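Local coordinates for protein cellobiose 2-epimerase (Ruminococcus albus, PDB 3VW5) that catalyses the reversible epimerisation of cellobiose to 4-O-beta-D-glucopyranosyl-D-mannose within an (alpha/alpha)6 barrel, at residues A[30-35]-A[362-367]; A[45-50]-A[94-99]; A[106-111]-A[163-168]. The protein carries 2 engineered substitutions. All blocks are in the same frame, centred on the assembly; numbering follows the deposited sequence.

From the N terminus, the chain leaves helix 2-19 and enters the loop 30-35, whose partner 362-367 comes only just before the last helix, 373-385. Interaction 1 therefore closes a loop of 326 intervening residues, and both other contacts lie within it. Interaction 2 spans the remainder of helix 47-64 and helix 67-84, joining the strand and helix start at 45-50 to strand 95-96. Interaction 3 follows in series and ties the start of helix 109-126 to the loop 163-168. Interactions 2 and 3 share one sheet and touch through I48 with Y110 and N111. Interaction 1 meets interaction 2 where L49 packs against G31 and G367, but stays about 11 Å from interaction 3 between nearest atoms.

Interaction 1 (A[30-35]-A[362-367]); sequences YGYLSY and YKETVG
L33 and V366 form a single antiparallel bridge between two otherwise irregular loops. L33 N donates to V366 O at 2.8 Å, and V366 N returns a bond to L33 O at 2.9 Å, arriving in the carbonyl plane on a lone pair. T365 N also reaches L33 O, but weakly. T365 and V366 thus both face L33, which makes a classic beta bulge. Two CA-H...O contacts extend the pairing, G367 CA to G31 O and Y32 CA to V366 O, each 3.3 Å.

Among side-chain polar contacts, T365 OG1 donates to S34 O at 2.8 Å from above the carbonyl plane. Its hydroxyl stands anti to its own carbonyl carbon (chi1 -50°), which directs the oxygen to S34 and the methyl to the leucine. A threonine suits this place because it serves both.

In the apolar packing, L33 CD2 lies alongside T365 CG2 at 3.7 Å, the two side chains pointing the same way, while L33 CB meets V366 CB at 3.7 Å. On the other side of the paired backbones, the Y32 ring lies across the E364 side chain, though the detailed fit is doubtful. An alanine in place of Y32 is likely to leave the aliphatic part of E364 without the ring beside it and open a gap on that side of the loops.

L33, T365 and V366 all pack on F17 of helix 2-19, and V366 also reaches W18. At the far end R344, in the loop between helix 323-340 and strand 352-353, makes a cation-pi contact with the Y35 ring.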
loop_
_atom_site.group_PDB
_atom_site.type_symbol
_atom_site.label_atom_id
_atom_site.label_comp_id
_atom_site.label_asym_id
_atom_site.label_seq_id
_atom_site.Cartn_x
_atom_site.Cartn_y
_atom_site.Cartn_z
ATOM N N TYR A 30 12.634 8.178 -11.957
ATOM C CA TYR A 30 13.173 7.032 -12.689
ATOM C C TYR A 30 12.463 5.723 -12.276
ATOM O O TYR A 30 12.068 5.544 -11.113
ATOM C CB TYR A 30 14.698 6.921 -12.512
ATOM C CG TYR A 30 15.474 8.200 -12.797
ATOM C CD1 TYR A 30 15.411 8.816 -14.043
ATOM C CD2 TYR A 30 16.286 8.780 -11.819
ATOM C CE1 TYR A 30 16.125 9.973 -14.305
ATOM C CE2 TYR A 30 16.997 9.941 -12.072
ATOM C CZ TYR A 30 16.915 10.529 -13.319
ATOM O OH TYR A 30 17.621 11.682 -13.572
ATOM N N GLY A 31 12.291 4.825 -13.239
ATOM C CA GLY A 31 11.449 3.666 -13.048
ATOM C C GLY A 31 12.137 2.416 -12.524
ATOM O O GLY A 31 11.459 1.486 -12.078
ATOM N N TYR A 32 13.468 2.369 -12.563
ATOM C CA TYR A 32 14.155 1.132 -12.210
ATOM C C TYR A 32 15.543 1.331 -11.604
ATOM O O TYR A 32 16.428 1.959 -12.205
ATOM C CB TYR A 32 14.209 0.187 -13.421
ATOM C CG TYR A 32 14.811 -1.170 -13.130
ATOM C CD1 TYR A 32 14.015 -2.244 -12.733
ATOM C CD2 TYR A 32 16.181 -1.386 -13.264
ATOM C CE1 TYR A 32 14.572 -3.498 -12.467
ATOM C CE2 TYR A 32 16.745 -2.622 -12.994
ATOM C CZ TYR A 32 15.940 -3.677 -12.592
ATOM O OH TYR A 32 16.513 -4.908 -12.334
ATOM N N LEU A 33 15.710 0.802 -10.396
ATOM C CA LEU A 33 17.017 0.688 -9.762
ATOM C C LEU A 33 17.230 -0.777 -9.384
ATOM O O LEU A 33 16.562 -1.298 -8.473
ATOM C CB LEU A 33 17.105 1.567 -8.513
ATOM C CG LEU A 33 18.449 1.489 -7.767
ATOM C CD1 LEU A 33 19.558 2.163 -8.566
ATOM C CD2 LEU A 33 18.368 2.082 -6.370
ATOM N N SER A 34 18.146 -1.437 -10.089
ATOM C CA SER A 34 18.440 -2.860 -9.861
ATOM C C SER A 34 18.961 -3.181 -8.451
ATOM O O SER A 34 19.359 -2.286 -7.687
ATOM C CB SER A 34 19.454 -3.359 -10.894
ATOM O OG SER A 34 20.781 -2.977 -10.542
ATOM N N TYR A 35 18.959 -4.472 -8.124
ATOM C CA TYR A 35 19.531 -4.967 -6.874
ATOM C C TYR A 35 20.983 -4.515 -6.717
ATOM O O TYR A 35 21.385 -4.063 -5.638
ATOM C CB TYR A 35 19.464 -6.490 -6.819
ATOM C CG TYR A 35 20.301 -7.079 -5.701
ATOM C CD1 TYR A 35 19.766 -7.254 -4.417
ATOM C CD2 TYR A 35 21.623 -7.462 -5.922
ATOM C CE1 TYR A 35 20.509 -7.786 -3.387
ATOM C CE2 TYR A 35 22.388 -7.994 -4.893
ATOM C CZ TYR A 35 21.828 -8.158 -3.624
ATOM O OH TYR A 35 22.582 -8.692 -2.592
ATOM N N TYR A 362 18.011 -11.057 -6.941
ATOM C CA TYR A 362 17.265 -10.899 -8.187
ATOM C C TYR A 362 16.043 -9.980 -8.063
ATOM O O TYR A 362 15.251 -9.865 -8.997
ATOM C CB TYR A 362 16.838 -12.261 -8.740
ATOM C CG TYR A 362 16.057 -13.105 -7.759
ATOM C CD1 TYR A 362 16.704 -13.979 -6.886
ATOM C CD2 TYR A 362 14.675 -13.035 -7.703
ATOM C CE1 TYR A 362 15.983 -14.760 -5.987
ATOM C CE2 TYR A 362 13.948 -13.802 -6.814
ATOM C CZ TYR A 362 14.597 -14.664 -5.959
ATOM O OH TYR A 362 13.856 -15.436 -5.079
ATOM N N LYS A 363 15.887 -9.347 -6.905
ATOM C CA LYS A 363 14.782 -8.421 -6.680
ATOM C C LYS A 363 15.329 -7.000 -6.726
ATOM O O LYS A 363 16.268 -6.673 -5.998
ATOM C CB LYS A 363 14.102 -8.685 -5.327
ATOM C CG LYS A 363 13.419 -10.035 -5.196
ATOM C CD LYS A 363 12.460 -10.292 -6.328
ATOM C CE LYS A 363 11.135 -9.559 -6.135
ATOM N NZ LYS A 363 10.128 -10.031 -7.143
ATOM N N GLU A 364 14.749 -6.160 -7.576
ATOM C CA GLU A 364 15.229 -4.786 -7.750
ATOM C C GLU A 364 15.036 -3.922 -6.500
ATOM O O GLU A 364 14.165 -4.203 -5.665
ATOM C CB GLU A 364 14.538 -4.117 -8.940
ATOM C CG GLU A 364 13.849 -5.100 -9.871
ATOM C CD GLU A 364 12.416 -5.376 -9.464
ATOM O OE1 GLU A 364 12.093 -6.543 -9.122
ATOM O OE2 GLU A 364 11.620 -4.416 -9.487
ATOM N N THR A 365 15.843 -2.867 -6.389
ATOM C CA THR A 365 15.731 -1.913 -5.286
ATOM C C THR A 365 14.541 -0.968 -5.504
ATOM O O THR A 365 13.846 -0.587 -4.569
ATOM C CB THR A 365 17.014 -1.082 -5.157
ATOM O OG1 THR A 365 18.141 -1.961 -5.137
ATOM C CG2 THR A 365 17.015 -0.286 -3.872
ATOM N N VAL A 366 14.322 -0.610 -6.762
ATOM C CA VAL A 366 13.206 0.233 -7.148
ATOM C C VAL A 366 12.646 -0.259 -8.468
ATOM O O VAL A 366 13.397 -0.492 -9.419
ATOM C CB VAL A 366 13.631 1.698 -7.359
ATOM C CG1 VAL A 366 12.423 2.529 -7.783
ATOM C CG2 VAL A 366 14.273 2.270 -6.108
ATOM N N GLY A 367 11.325 -0.399 -8.533
ATOM C CA GLY A 367 10.653 -0.782 -9.763
ATOM C C GLY A 367 9.156 -0.575 -9.654
ATOM O O GLY A 367 8.673 0.049 -8.705
#

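Interaction 2 (A[45-50]-A[94-99]); sequences KGVILH and WMMDFE
K45 NZ donates to F98 O at 2.8 Å. The extended lysine spans the distance to the F98 carbonyl, and the same amine makes a salt bridge with D23 and a bond to G27 O, so the charge of this buried amine is probably well compensated. Main-chain bonds follow: K45 N donates to M96 O and M96 N to K45 O, both at 2.9 Å, a hydrogen-bonded antiparallel pair, with the G46 and M95 non-hydrogen-bonded pair beside it. One residue on, V47 N meets W94 O at 3.2 Å in a nearly straight bond (176°).

G46 is the N-cap of helix 47-64, and its carbonyl oxygen is gripped twice by H50: the backbone N and ring ND1 (3.1 Å) approach from opposite faces of its plane. The oxygen lies in the histidine ring plane, and the other ring nitrogen, NE2, pairs with F29 N, which holds the imidazole's rotation.

Packing surrounds this frame. The thioether of M95, bent at chi2 (82°), folds back over the glycine backbone, with SD 3.7 Å from G46 CA. V47 CG1 touches M96 SD at 4.1 Å, and I48 CD1 approaches W94 CZ3 obliquely, at 4.0 Å.

Edge strand 45-46 runs straight into helix 47-64, and its pairing with strand 95-96 closes the chain around helices 47-64 and 67-84 of the (alpha/alpha)6 barrel.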
loop_
_atom_site.group_PDB
_atom_site.type_symbol
_atom_site.label_atom_id
_atom_site.label_comp_id
_atom_site.label_asym_id
_atom_site.label_seq_id
_atom_site.Cartn_x
_atom_site.Cartn_y
_atom_site.Cartn_z
ATOM N N LYS A 45 8.092 3.749 -16.570
ATOM C CA LYS A 45 7.673 4.305 -15.292
ATOM C C LYS A 45 6.239 3.882 -14.969
ATOM O O LYS A 45 5.297 4.304 -15.637
ATOM C CB LYS A 45 7.775 5.833 -15.333
ATOM C CG LYS A 45 9.134 6.347 -15.792
ATOM C CD LYS A 45 9.168 7.866 -15.913
ATOM C CE LYS A 45 10.594 8.371 -16.099
ATOM N NZ LYS A 45 10.653 9.828 -16.423
ATOM N N GLY A 46 6.080 3.044 -13.949
ATOM C CA GLY A 46 4.776 2.522 -13.572
ATOM C C GLY A 46 3.962 3.567 -12.841
ATOM O O GLY A 46 4.507 4.363 -12.059
ATOM N N VAL A 47 2.654 3.584 -13.079
ATOM C CA VAL A 47 1.842 4.633 -12.478
ATOM C C VAL A 47 1.530 4.365 -11.002
ATOM O O VAL A 47 1.437 5.305 -10.206
ATOM C CB VAL A 47 0.600 5.012 -13.335
ATOM C CG1 VAL A 47 0.717 4.417 -14.745
ATOM C CG2 VAL A 47 -0.689 4.636 -12.648
ATOM N N ILE A 48 1.403 3.098 -10.622
ATOM C CA ILE A 48 1.308 2.770 -9.196
ATOM C C ILE A 48 2.539 3.266 -8.416
ATOM O O ILE A 48 2.429 3.711 -7.276
ATOM C CB ILE A 48 1.071 1.263 -8.957
ATOM C CG1 ILE A 48 -0.321 1.043 -8.369
ATOM C CG2 ILE A 48 2.078 0.706 -7.986
ATOM C CD1 ILE A 48 -0.844 -0.354 -8.605
ATOM N N LEU A 49 3.699 3.198 -9.052
ATOM C CA LEU A 49 4.932 3.677 -8.467
ATOM C C LEU A 49 4.855 5.184 -8.241
ATOM O O LEU A 49 5.212 5.676 -7.173
ATOM C CB LEU A 49 6.124 3.316 -9.371
ATOM C CG LEU A 49 7.485 3.965 -9.106
ATOM C CD1 LEU A 49 7.946 3.709 -7.693
ATOM C CD2 LEU A 49 8.530 3.505 -10.107
ATOM N N HIS A 50 4.390 5.918 -9.252
ATOM C CA HIS A 50 4.268 7.359 -9.132
ATOM C C HIS A 50 3.196 7.788 -8.149
ATOM O O HIS A 50 3.371 8.765 -7.420
ATOM C CB HIS A 50 4.079 8.007 -10.493
ATOM C CG HIS A 50 5.355 8.131 -11.257
ATOM N ND1 HIS A 50 5.974 7.049 -11.847
ATOM C CD2 HIS A 50 6.163 9.196 -11.480
ATOM C CE1 HIS A 50 7.093 7.449 -12.423
ATOM N NE2 HIS A 50 7.232 8.746 -12.214
ATOM N N TRP A 94 -1.557 1.757 -16.777
ATOM C CA TRP A 94 -0.751 0.871 -15.944
ATOM C C TRP A 94 0.746 1.248 -15.973
ATOM O O TRP A 94 1.420 1.273 -14.947
ATOM C CB TRP A 94 -0.972 -0.602 -16.358
ATOM C CG TRP A 94 -0.209 -1.572 -15.508
ATOM C CD1 TRP A 94 0.941 -2.229 -15.842
ATOM C CD2 TRP A 94 -0.520 -1.967 -14.170
ATOM N NE1 TRP A 94 1.365 -3.009 -14.796
ATOM C CE2 TRP A 94 0.486 -2.871 -13.758
ATOM C CE3 TRP A 94 -1.550 -1.653 -13.279
ATOM C CZ2 TRP A 94 0.488 -3.462 -12.499
ATOM C CZ3 TRP A 94 -1.545 -2.241 -12.029
ATOM C CH2 TRP A 94 -0.534 -3.137 -11.651
ATOM N N MET A 95 1.244 1.562 -17.160
ATOM C CA MET A 95 2.661 1.733 -17.384
ATOM C C MET A 95 2.911 2.811 -18.414
ATOM O O MET A 95 2.323 2.790 -19.493
ATOM C CB MET A 95 3.236 0.440 -17.933
ATOM C CG MET A 95 4.730 0.337 -17.742
ATOM S SD MET A 95 5.035 -0.229 -16.070
ATOM C CE MET A 95 6.579 0.595 -15.795
ATOM N N MET A 96 3.804 3.739 -18.095
ATOM C CA MET A 96 4.240 4.733 -19.071
ATOM C C MET A 96 5.642 4.339 -19.508
ATOM O O MET A 96 6.270 3.513 -18.859
ATOM C CB MET A 96 4.252 6.125 -18.431
ATOM C CG MET A 96 3.036 6.413 -17.548
ATOM S SD MET A 96 1.420 6.210 -18.366
ATOM C CE MET A 96 1.573 7.403 -19.709
ATOM N N ASP A 97 6.136 4.895 -20.607
ATOM C CA ASP A 97 7.561 4.769 -20.915
ATOM C C ASP A 97 8.305 5.904 -20.190
ATOM O O ASP A 97 7.674 6.702 -19.492
ATOM C CB ASP A 97 7.823 4.756 -22.427
ATOM C CG ASP A 97 7.462 6.078 -23.113
ATOM O OD1 ASP A 97 7.412 7.143 -22.447
ATOM O OD2 ASP A 97 7.230 6.050 -24.340
ATOM N N PHE A 98 9.629 5.976 -20.338
ATOM C CA PHE A 98 10.408 6.970 -19.594
ATOM C C PHE A 98 10.041 8.395 -19.965
ATOM O O PHE A 98 10.303 9.340 -19.207
ATOM C CB PHE A 98 11.914 6.750 -19.743
ATOM C CG PHE A 98 12.497 7.260 -21.045
ATOM C CD1 PHE A 98 12.352 6.538 -22.222
ATOM C CD2 PHE A 98 13.231 8.443 -21.078
ATOM C CE1 PHE A 98 12.910 6.995 -23.406
ATOM C CE2 PHE A 98 13.788 8.902 -22.258
ATOM C CZ PHE A 98 13.630 8.176 -23.423
ATOM N N GLU A 99 9.423 8.552 -21.128
ATOM C CA GLU A 99 8.996 9.877 -21.577
ATOM C C GLU A 99 7.579 10.244 -21.167
ATOM O O GLU A 99 7.167 11.387 -21.331
ATOM C CB GLU A 99 9.137 10.004 -23.088
ATOM C CG GLU A 99 10.562 10.218 -23.524
ATOM C CD GLU A 99 10.699 10.249 -25.030
ATOM O OE1 GLU A 99 9.999 9.451 -25.706
ATOM O OE2 GLU A 99 11.494 11.082 -25.531
#

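Interaction 3 (A[106-111]-A[163-168]); sequences MKHTYN and VDNEAL
H108 and N165 face each other across backbones that share no hydrogen bond, their CA atoms 8.7 Å apart. Segment 106-111 passes from strand to helix, with H108 at the N-cap position of helix 109-126. Segment 163-168, in the loop after strand 151-156, has N165 centring an inverse gamma turn.

H108 NE2 donates to N165 OD1 at 3.0 Å (149°). The acceptor lies near the imidazole plane, at its edge, whereas NE2 sits above the amide plane, the two planes being 61° apart. The other ring nitrogen, ND1, accepts a weak bond from Y110 N, capping the helix. Histidine suits this place because its two nitrogens donate and accept at once.

L168 packs against both rings: CD1 lies 3.7 Å from H108 CE1, and CD2 stands over the centre of the Y110 ring, 4.1 Å from the centroid and 7° off its normal, a CH-pi contact. M106 CE meets A167 CB at 4.3 Å. Y110 also meets the H184 ring nearly at right angles.

With N165 ND2 bound by E154 and D176 O, the acceptor amide is probably fixed, so the H108-N165 bond and the L168 packing help join this loop to the N-terminal end of helix 109-126.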
loop_
_atom_site.group_PDB
_atom_site.type_symbol
_atom_site.label_atom_id
_atom_site.label_comp_id
_atom_site.label_asym_id
_atom_site.label_seq_id
_atom_site.Cartn_x
_atom_site.Cartn_y
_atom_site.Cartn_z
ATOM N N MET A 106 -3.935 -0.852 -19.918
ATOM C CA MET A 106 -4.827 -1.679 -19.109
ATOM C C MET A 106 -5.329 -0.911 -17.874
ATOM O O MET A 106 -4.559 -0.208 -17.202
ATOM C CB MET A 106 -4.057 -2.947 -18.692
ATOM C CG MET A 106 -4.717 -3.836 -17.637
ATOM S SD MET A 106 -4.102 -3.547 -15.965
ATOM C CE MET A 106 -2.911 -4.879 -15.758
ATOM N N LYS A 107 -6.619 -1.033 -17.578
ATOM C CA LYS A 107 -7.202 -0.361 -16.415
ATOM C C LYS A 107 -7.344 -1.340 -15.270
ATOM O O LYS A 107 -7.867 -2.439 -15.444
ATOM C CB LYS A 107 -8.576 0.231 -16.749
ATOM C CG LYS A 107 -8.580 1.209 -17.910
ATOM C CD LYS A 107 -7.857 2.502 -17.553
ATOM C CE LYS A 107 -7.733 3.443 -18.758
ATOM N NZ LYS A 107 -9.028 4.100 -19.112
ATOM N N HIS A 108 -6.880 -0.941 -14.094
ATOM C CA HIS A 108 -6.965 -1.798 -12.923
ATOM C C HIS A 108 -7.521 -1.066 -11.702
ATOM O O HIS A 108 -6.955 -0.078 -11.225
ATOM C CB HIS A 108 -5.601 -2.416 -12.602
ATOM C CG HIS A 108 -5.693 -3.788 -12.014
ATOM N ND1 HIS A 108 -6.325 -4.042 -10.807
ATOM C CD2 HIS A 108 -5.251 -4.988 -12.468
ATOM C CE1 HIS A 108 -6.260 -5.335 -10.546
ATOM N NE2 HIS A 108 -5.611 -5.933 -11.535
ATOM N N THR A 109 -8.646 -1.562 -11.209
ATOM C CA THR A 109 -9.270 -1.018 -10.019
ATOM C C THR A 109 -8.250 -0.679 -8.925
ATOM O O THR A 109 -8.297 0.382 -8.301
ATOM C CB THR A 109 -10.284 -2.012 -9.475
ATOM O OG1 THR A 109 -11.284 -2.212 -10.468
ATOM C CG2 THR A 109 -10.943 -1.501 -8.219
ATOM N N TYR A 110 -7.333 -1.603 -8.695
ATOM C CA TYR A 110 -6.316 -1.465 -7.664
ATOM C C TYR A 110 -5.397 -0.263 -7.929
ATOM O O TYR A 110 -5.072 0.508 -7.017
ATOM C CB TYR A 110 -5.546 -2.777 -7.636
ATOM C CG TYR A 110 -4.351 -2.825 -6.757
ATOM C CD1 TYR A 110 -4.453 -3.311 -5.471
ATOM C CD2 TYR A 110 -3.099 -2.439 -7.226
ATOM C CE1 TYR A 110 -3.349 -3.390 -4.650
ATOM C CE2 TYR A 110 -1.978 -2.505 -6.414
ATOM C CZ TYR A 110 -2.108 -2.987 -5.121
ATOM O OH TYR A 110 -1.009 -3.084 -4.291
ATOM N N ASN A 111 -4.995 -0.105 -9.186
ATOM C CA ASN A 111 -4.145 1.002 -9.601
ATOM C C ASN A 111 -4.886 2.325 -9.478
ATOM O O ASN A 111 -4.356 3.278 -8.902
ATOM C CB ASN A 111 -3.661 0.781 -11.036
ATOM C CG ASN A 111 -2.617 1.796 -11.476
ATOM O OD1 ASN A 111 -1.854 2.317 -10.664
ATOM N ND2 ASN A 111 -2.577 2.072 -12.775
ATOM N N VAL A 163 -10.583 -8.292 -18.918
ATOM C CA VAL A 163 -9.452 -9.200 -19.188
ATOM C C VAL A 163 -9.023 -10.002 -17.948
ATOM O O VAL A 163 -9.552 -9.804 -16.852
ATOM C CB VAL A 163 -8.184 -8.464 -19.700
ATOM C CG1 VAL A 163 -7.361 -9.422 -20.573
ATOM C CG2 VAL A 163 -8.539 -7.209 -20.466
ATOM N N ASP A 164 -8.037 -10.883 -18.120
ATOM C CA ASP A 164 -7.503 -11.687 -17.006
ATOM C C ASP A 164 -6.806 -10.836 -15.946
ATOM O O ASP A 164 -6.001 -9.957 -16.263
ATOM C CB ASP A 164 -6.525 -12.756 -17.509
ATOM C CG ASP A 164 -7.200 -13.812 -18.380
ATOM O OD1 ASP A 164 -8.300 -14.293 -18.015
ATOM O OD2 ASP A 164 -6.623 -14.155 -19.434
ATOM N N ASN A 165 -7.102 -11.118 -14.687
ATOM C CA ASN A 165 -6.488 -10.411 -13.578
ATOM C C ASN A 165 -5.068 -10.933 -13.256
ATOM O O ASN A 165 -4.790 -11.386 -12.138
ATOM C CB ASN A 165 -7.410 -10.502 -12.359
ATOM C CG ASN A 165 -7.102 -9.459 -11.294
ATOM O OD1 ASN A 165 -6.004 -8.892 -11.248
ATOM N ND2 ASN A 165 -8.078 -9.211 -10.418
ATOM N N GLU A 166 -4.187 -10.902 -14.255
ATOM C CA GLU A 166 -2.750 -11.044 -14.045
ATOM C C GLU A 166 -2.321 -9.800 -13.294
ATOM O O GLU A 166 -3.038 -8.799 -13.314
ATOM C CB GLU A 166 -2.030 -11.065 -15.398
ATOM C CG GLU A 166 -1.632 -12.447 -15.908
ATOM C CD GLU A 166 -1.504 -12.509 -17.434
ATOM O OE1 GLU A 166 -0.869 -11.596 -18.037
ATOM O OE2 GLU A 166 -2.049 -13.477 -18.033
ATOM N N ALA A 167 -1.171 -9.840 -12.635
ATOM C CA ALA A 167 -0.649 -8.637 -11.964
ATOM C C ALA A 167 -1.018 -8.571 -10.488
ATOM O O ALA A 167 -0.251 -8.050 -9.671
ATOM C CB ALA A 167 -1.098 -7.348 -12.670
ATOM N N LEU A 168 -2.204 -9.071 -10.151
ATOM C CA LEU A 168 -2.549 -9.325 -8.755
ATOM C C LEU A 168 -2.516 -10.831 -8.434
ATOM O O LEU A 168 -2.492 -11.216 -7.259
ATOM C CB LEU A 168 -3.913 -8.714 -8.392
ATOM C CG LEU A 168 -3.995 -7.186 -8.228
ATOM C CD1 LEU A 168 -5.169 -6.805 -7.299
ATOM C CD2 LEU A 168 -2.678 -6.573 -7.737
#